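Long-range contact in fucolectin-related protein (Streptococcus pneumoniae, PDB 2WMF), which hydrolyses host blood-group carbohydrate antigens as a family 98 glycoside hydrolase, probably in the service of fucose utilization: residues 242-255 with 262-275. Numbering follows the deposited sequence.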
loop_
_atom_site.group_PDB
_atom_site.type_symbol
_atom_site.label_atom_id
_atom_site.label_comp_id
_atom_site.label_asym_id
_atom_site.label_seq_id
_atom_site.Cartn_x
_atom_site.Cartn_y
_atom_site.Cartn_z
ATOM N N THR A 242 -4.320 -1.602 -1.044
ATOM C CA THR A 242 -4.345 -1.864 0.402
ATOM C C THR A 242 -5.825 -1.997 0.779
ATOM O O THR A 242 -6.566 -1.008 0.704
ATOM C CB THR A 242 -3.695 -0.700 1.200
ATOM O OG1 THR A 242 -2.294 -0.646 0.939
ATOM C CG2 THR A 242 -3.916 -0.859 2.691
ATOM N N ASP A 243 -6.242 -3.209 1.184
ATOM C CA ASP A 243 -7.677 -3.504 1.304
ATOM C C ASP A 243 -8.083 -3.779 2.748
ATOM O O ASP A 243 -7.712 -4.811 3.308
ATOM C CB ASP A 243 -8.075 -4.672 0.392
ATOM C CG ASP A 243 -9.570 -4.941 0.380
ATOM O OD1 ASP A 243 -10.327 -4.146 0.978
ATOM O OD2 ASP A 243 -9.948 -5.931 -0.293
ATOM N N THR A 244 -8.891 -2.889 3.304
ATOM C CA THR A 244 -9.329 -3.020 4.723
ATOM C C THR A 244 -10.387 -4.138 4.895
ATOM O O THR A 244 -10.691 -4.520 6.023
ATOM C CB THR A 244 -9.849 -1.717 5.299
ATOM O OG1 THR A 244 -10.997 -1.293 4.572
ATOM C CG2 THR A 244 -8.730 -0.593 5.267
ATOM N N TRP A 245 -10.899 -4.675 3.776
ATOM C CA TRP A 245 -11.701 -5.911 3.832
ATOM C C TRP A 245 -10.895 -7.061 4.454
ATOM O O TRP A 245 -11.481 -8.045 4.929
ATOM C CB TRP A 245 -12.214 -6.333 2.445
ATOM C CG TRP A 245 -13.469 -5.678 1.959
ATOM C CD1 TRP A 245 -13.585 -4.671 1.043
ATOM C CD2 TRP A 245 -14.808 -6.047 2.314
ATOM N NE1 TRP A 245 -14.901 -4.373 0.826
ATOM C CE2 TRP A 245 -15.684 -5.222 1.564
ATOM C CE3 TRP A 245 -15.351 -6.997 3.167
ATOM C CZ2 TRP A 245 -17.083 -5.287 1.689
ATOM C CZ3 TRP A 245 -16.752 -7.084 3.275
ATOM C CH2 TRP A 245 -17.590 -6.212 2.545
ATOM N N LYS A 246 -9.557 -6.971 4.457
ATOM C CA LYS A 246 -8.760 -8.007 5.182
ATOM C C LYS A 246 -9.255 -8.161 6.641
ATOM O O LYS A 246 -9.204 -9.287 7.219
ATOM C CB LYS A 246 -7.259 -7.736 5.126
ATOM C CG LYS A 246 -6.726 -6.617 6.042
ATOM C CD LYS A 246 -5.206 -6.565 6.070
ATOM C CE LYS A 246 -4.581 -6.301 4.719
ATOM N NZ LYS A 246 -4.976 -5.013 4.075
ATOM N N TRP A 247 -9.668 -7.044 7.233
ATOM C CA TRP A 247 -10.074 -7.032 8.636
ATOM C C TRP A 247 -11.312 -7.956 8.813
ATOM O O TRP A 247 -11.398 -8.765 9.763
ATOM C CB TRP A 247 -10.324 -5.596 9.132
ATOM C CG TRP A 247 -10.160 -5.380 10.604
ATOM C CD1 TRP A 247 -11.150 -5.238 11.504
ATOM C CD2 TRP A 247 -8.934 -5.227 11.330
ATOM N NE1 TRP A 247 -10.642 -5.001 12.774
ATOM C CE2 TRP A 247 -9.269 -5.031 12.693
ATOM C CE3 TRP A 247 -7.578 -5.217 10.962
ATOM C CZ2 TRP A 247 -8.294 -4.796 13.673
ATOM C CZ3 TRP A 247 -6.625 -5.009 11.946
ATOM C CH2 TRP A 247 -6.977 -4.819 13.273
ATOM N N TRP A 248 -12.237 -7.856 7.866
ATOM C CA TRP A 248 -13.448 -8.732 7.776
ATOM C C TRP A 248 -13.051 -10.176 7.490
ATOM O O TRP A 248 -13.561 -11.104 8.120
ATOM C CB TRP A 248 -14.361 -8.205 6.676
ATOM C CG TRP A 248 -15.637 -8.977 6.503
ATOM C CD1 TRP A 248 -16.819 -8.794 7.178
ATOM C CD2 TRP A 248 -15.849 -10.036 5.584
ATOM N NE1 TRP A 248 -17.754 -9.702 6.723
ATOM C CE2 TRP A 248 -17.182 -10.463 5.737
ATOM C CE3 TRP A 248 -15.045 -10.665 4.624
ATOM C CZ2 TRP A 248 -17.727 -11.489 4.990
ATOM C CZ3 TRP A 248 -15.604 -11.691 3.864
ATOM C CH2 TRP A 248 -16.936 -12.099 4.069
ATOM N N GLU A 249 -12.109 -10.386 6.572
ATOM C CA GLU A 249 -11.661 -11.754 6.230
ATOM C C GLU A 249 -11.092 -12.485 7.471
ATOM O O GLU A 249 -11.268 -13.702 7.617
ATOM C CB GLU A 249 -10.628 -11.716 5.104
ATOM C CG GLU A 249 -11.179 -11.230 3.739
ATOM C CD GLU A 249 -12.034 -12.260 2.999
ATOM O OE1 GLU A 249 -12.123 -13.436 3.457
ATOM O OE2 GLU A 249 -12.604 -11.853 1.922
ATOM N N LYS A 250 -10.400 -11.730 8.328
ATOM C CA LYS A 250 -9.795 -12.235 9.589
ATOM C C LYS A 250 -10.796 -12.456 10.711
ATOM O O LYS A 250 -10.428 -12.997 11.784
ATOM C CB LYS A 250 -8.721 -11.253 10.066
ATOM C CG LYS A 250 -7.512 -11.222 9.157
ATOM C CD LYS A 250 -6.672 -12.501 9.144
ATOM C CE LYS A 250 -5.905 -12.806 10.417
ATOM N NZ LYS A 250 -5.133 -14.107 10.305
ATOM N N HIS A 251 -12.033 -12.014 10.481
ATOM C CA HIS A 251 -13.127 -12.018 11.477
ATOM C C HIS A 251 -12.854 -11.033 12.638
ATOM O O HIS A 251 -13.376 -11.187 13.768
ATOM C CB HIS A 251 -13.391 -13.428 12.058
ATOM C CG HIS A 251 -13.645 -14.504 11.042
ATOM N ND1 HIS A 251 -13.783 -15.823 11.404
ATOM C CD2 HIS A 251 -13.742 -14.479 9.690
ATOM C CE1 HIS A 251 -13.976 -16.566 10.325
ATOM N NE2 HIS A 251 -13.986 -15.776 9.270
ATOM N N TYR A 252 -12.056 -9.994 12.384
ATOM C CA TYR A 252 -11.791 -8.988 13.363
ATOM C C TYR A 252 -12.908 -7.955 13.399
ATOM O O TYR A 252 -13.605 -7.758 12.418
ATOM C CB TYR A 252 -10.441 -8.322 13.073
ATOM C CG TYR A 252 -9.213 -9.181 13.184
ATOM C CD1 TYR A 252 -9.223 -10.393 13.856
ATOM C CD2 TYR A 252 -7.992 -8.730 12.693
ATOM C CE1 TYR A 252 -8.072 -11.143 13.983
ATOM C CE2 TYR A 252 -6.841 -9.466 12.823
ATOM C CZ TYR A 252 -6.899 -10.678 13.476
ATOM O OH TYR A 252 -5.775 -11.424 13.625
ATOM N N THR A 253 -13.034 -7.276 14.534
ATOM C CA THR A 253 -14.102 -6.300 14.791
ATOM C C THR A 253 -13.515 -5.004 15.378
ATOM O O THR A 253 -12.573 -4.450 14.811
ATOM C CB THR A 253 -15.235 -6.947 15.609
ATOM O OG1 THR A 253 -14.698 -7.505 16.812
ATOM C CG2 THR A 253 -15.907 -8.012 14.763
ATOM N N ASN A 254 -13.979 -4.545 16.538
ATOM C CA ASN A 254 -13.351 -3.389 17.185
ATOM C C ASN A 254 -11.887 -3.678 17.495
ATOM O O ASN A 254 -11.501 -4.838 17.722
ATOM C CB ASN A 254 -14.117 -3.038 18.459
ATOM C CG ASN A 254 -13.838 -1.638 18.959
ATOM O OD1 ASN A 254 -13.119 -0.864 18.321
ATOM N ND2 ASN A 254 -14.396 -1.312 20.119
ATOM N N THR A 255 -11.048 -2.653 17.555
ATOM C CA THR A 255 -9.619 -2.891 17.774
ATOM C C THR A 255 -9.399 -3.743 19.046
ATOM O O THR A 255 -9.898 -3.401 20.128
ATOM C CB THR A 255 -8.842 -1.559 17.907
ATOM O OG1 THR A 255 -9.441 -0.605 17.035
ATOM C CG2 THR A 255 -7.353 -1.749 17.560
ATOM N N ARG A 262 -18.290 -10.706 12.905
ATOM C CA ARG A 262 -17.922 -9.704 11.870
ATOM C C ARG A 262 -19.145 -9.184 11.116
ATOM O O ARG A 262 -20.194 -9.847 11.011
ATOM C CB ARG A 262 -16.927 -10.275 10.880
ATOM C CG ARG A 262 -17.548 -11.333 9.954
ATOM C CD ARG A 262 -16.529 -11.975 9.079
ATOM N NE ARG A 262 -17.111 -13.087 8.320
ATOM C CZ ARG A 262 -16.492 -13.735 7.335
ATOM N NH1 ARG A 262 -15.283 -13.389 6.955
ATOM N NH2 ARG A 262 -17.086 -14.736 6.704
ATOM N N ASP A 263 -18.997 -7.993 10.563
ATOM C CA ASP A 263 -19.930 -7.473 9.573
ATOM C C ASP A 263 -19.246 -6.359 8.768
ATOM O O ASP A 263 -18.003 -6.245 8.841
ATOM C CB ASP A 263 -21.338 -7.110 10.152
ATOM C CG ASP A 263 -21.337 -6.007 11.195
ATOM O OD1 ASP A 263 -20.556 -5.026 11.081
ATOM O OD2 ASP A 263 -22.158 -6.128 12.156
ATOM N N MET A 264 -19.997 -5.601 7.963
ATOM C CA MET A 264 -19.367 -4.558 7.130
ATOM C C MET A 264 -18.584 -3.565 7.979
ATOM O O MET A 264 -17.624 -2.969 7.494
ATOM C CB MET A 264 -20.376 -3.802 6.246
ATOM C CG MET A 264 -20.919 -4.625 5.113
ATOM S SD MET A 264 -21.962 -3.697 3.987
ATOM C CE MET A 264 -23.451 -3.639 5.007
ATOM N N ARG A 265 -18.959 -3.393 9.247
ATOM C CA ARG A 265 -18.208 -2.483 10.099
ATOM C C ARG A 265 -16.715 -2.903 10.214
ATOM O O ARG A 265 -15.841 -2.081 10.514
ATOM C CB ARG A 265 -18.901 -2.374 11.442
ATOM C CG ARG A 265 -20.200 -1.655 11.352
ATOM C CD ARG A 265 -20.933 -1.597 12.668
ATOM N NE ARG A 265 -21.511 -2.896 13.000
ATOM C CZ ARG A 265 -22.443 -3.086 13.944
ATOM N NH1 ARG A 265 -22.832 -2.084 14.704
ATOM N NH2 ARG A 265 -22.954 -4.296 14.134
ATOM N N SER A 266 -16.435 -4.183 9.998
ATOM C CA SER A 266 -15.061 -4.685 9.987
ATOM C C SER A 266 -14.195 -3.993 8.941
ATOM O O SER A 266 -13.001 -3.737 9.178
ATOM C CB SER A 266 -15.034 -6.222 9.830
ATOM O OG SER A 266 -15.771 -6.887 10.863
ATOM N N TYR A 267 -14.756 -3.657 7.777
ATOM C CA TYR A 267 -13.902 -2.991 6.781
ATOM C C TYR A 267 -13.618 -1.529 7.132
ATOM O O TYR A 267 -12.782 -0.869 6.487
ATOM C CB TYR A 267 -14.422 -3.144 5.352
ATOM C CG TYR A 267 -15.723 -2.478 4.954
ATOM C CD1 TYR A 267 -15.955 -1.115 5.160
ATOM C CD2 TYR A 267 -16.687 -3.198 4.203
ATOM C CE1 TYR A 267 -17.155 -0.513 4.720
ATOM C CE2 TYR A 267 -17.875 -2.592 3.748
ATOM C CZ TYR A 267 -18.119 -1.263 4.007
ATOM O OH TYR A 267 -19.273 -0.672 3.504
ATOM N N ALA A 268 -14.308 -1.023 8.172
ATOM C CA ALA A 268 -14.084 0.318 8.699
ATOM C C ALA A 268 -13.336 0.297 10.040
ATOM O O ALA A 268 -13.323 1.293 10.780
ATOM C CB ALA A 268 -15.455 1.095 8.795
ATOM N N SER A 269 -12.649 -0.828 10.301
ATOM C CA SER A 269 -12.004 -1.054 11.570
ATOM C C SER A 269 -10.481 -1.316 11.551
ATOM O O SER A 269 -9.851 -1.391 12.594
ATOM C CB SER A 269 -12.733 -2.157 12.344
ATOM O OG SER A 269 -14.082 -1.776 12.631
ATOM N N GLU A 270 -9.875 -1.428 10.371
ATOM C CA GLU A 270 -8.400 -1.514 10.319
ATOM C C GLU A 270 -7.843 -0.148 10.780
ATOM O O GLU A 270 -8.233 0.891 10.209
ATOM C CB GLU A 270 -7.907 -1.813 8.912
ATOM C CG GLU A 270 -6.378 -1.844 8.862
ATOM C CD GLU A 270 -5.728 -2.330 7.584
ATOM O OE1 GLU A 270 -6.385 -2.993 6.774
ATOM O OE2 GLU A 270 -4.482 -2.041 7.449
ATOM N N PRO A 271 -6.968 -0.130 11.794
ATOM C CA PRO A 271 -6.450 1.163 12.274
ATOM C C PRO A 271 -5.907 2.043 11.132
ATOM O O PRO A 271 -5.220 1.569 10.213
ATOM C CB PRO A 271 -5.368 0.759 13.257
ATOM C CG PRO A 271 -5.842 -0.538 13.774
ATOM C CD PRO A 271 -6.442 -1.248 12.601
ATOM N N GLU A 272 -6.252 3.321 11.207
ATOM C CA GLU A 272 -5.843 4.311 10.174
ATOM C C GLU A 272 -4.337 4.310 9.930
ATOM O O GLU A 272 -3.873 4.262 8.786
ATOM C CB GLU A 272 -6.320 5.719 10.557
ATOM C CG GLU A 272 -7.859 5.891 10.497
ATOM C CD GLU A 272 -8.649 5.547 11.728
ATOM O OE1 GLU A 272 -8.160 4.770 12.617
ATOM O OE2 GLU A 272 -9.800 6.084 11.809
ATOM N N SER A 273 -3.569 4.364 10.997
ATOM C CA SER A 273 -2.101 4.370 10.852
ATOM C C SER A 273 -1.585 3.045 10.293
ATOM O O SER A 273 -0.519 2.986 9.664
ATOM C CB SER A 273 -1.436 4.648 12.186
ATOM O OG SER A 273 -1.902 3.709 13.122
ATOM N N MET A 274 -2.334 1.966 10.498
ATOM C CA MET A 274 -1.902 0.687 9.941
ATOM C C MET A 274 -2.037 0.654 8.400
ATOM O O MET A 274 -1.263 -0.033 7.718
ATOM C CB MET A 274 -2.643 -0.494 10.567
ATOM C CG MET A 274 -2.238 -1.875 10.027
ATOM S SD MET A 274 -3.116 -3.190 10.952
ATOM C CE MET A 274 -2.868 -4.544 9.800
ATOM N N ILE A 275 -3.024 1.365 7.870
ATOM C CA ILE A 275 -3.135 1.560 6.413
ATOM C C ILE A 275 -1.801 2.186 5.874
ATOM O O ILE A 275 -1.195 1.719 4.882
ATOM C CB ILE A 275 -4.303 2.451 6.033
ATOM C CG1 ILE A 275 -5.643 1.821 6.428
ATOM C CG2 ILE A 275 -4.348 2.683 4.512
ATOM C CD1 ILE A 275 -6.778 2.834 6.448
HETATM O O HOH W 1 -14.256 -14.828 4.691
HETATM O O HOH W 2 -9.087 0.503 14.408
#
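In the connection between the seventh and eighth strands of a (β/α)8 barrel, the short helix 245-249, just beyond strand 237-243, packs on the irregular segment 262-271 leading into helix 272-283, with Trp245, Trp247 and Trp248 carrying much of the contact. Trp248 stacks on Arg262: the guanidinium lies flat on its indole, centres 3.7 Å apart and planes at 5°, a cation-pi stack. The arginine chain, extended from CG to NE, places the guanidinium over the six-membered ring and CD over the five-membered one, a CH-pi contact. His251, whose positive phi belongs to the Schellman motif ending the helix, covers the guanidinium's opposite face. In its own plane, Arg262 NH1 donates almost straight to Trp248 O (3.1 Å, 170°), while a water joins NH1 to Glu249 OE1. Trp245 instead receives the edge of Tyr267 in a T-shaped pair, with CD2 of Tyr267 3.3 Å from Trp245 CZ2; beyond it the tyrosine hydroxyl bonds Glu508. Trp247, its CG anti to the backbone N (chi1 -155°), lays one indole face against 269-271, where Glu270 CA and Pro271 CD make CH-pi contacts; Tyr252 CB touches the other face. Its NE1 bonds Thr253 O in the ring plane, which, with packing on both faces, helps fix the indole's rotation. Lys246 NZ donates to Asp243 O and also meets Glu278 and Asn213; its salt bridge to Glu270 OE1 is long, 3.7 Å. Small hydroxyl residues suit the close backbone approaches: Ser266 OG donates to Tyr252 O at 2.8 Å, and Thr244 OG1 meets a lone pair of Tyr267 O, in the carbonyl plane, at 2.7 Å.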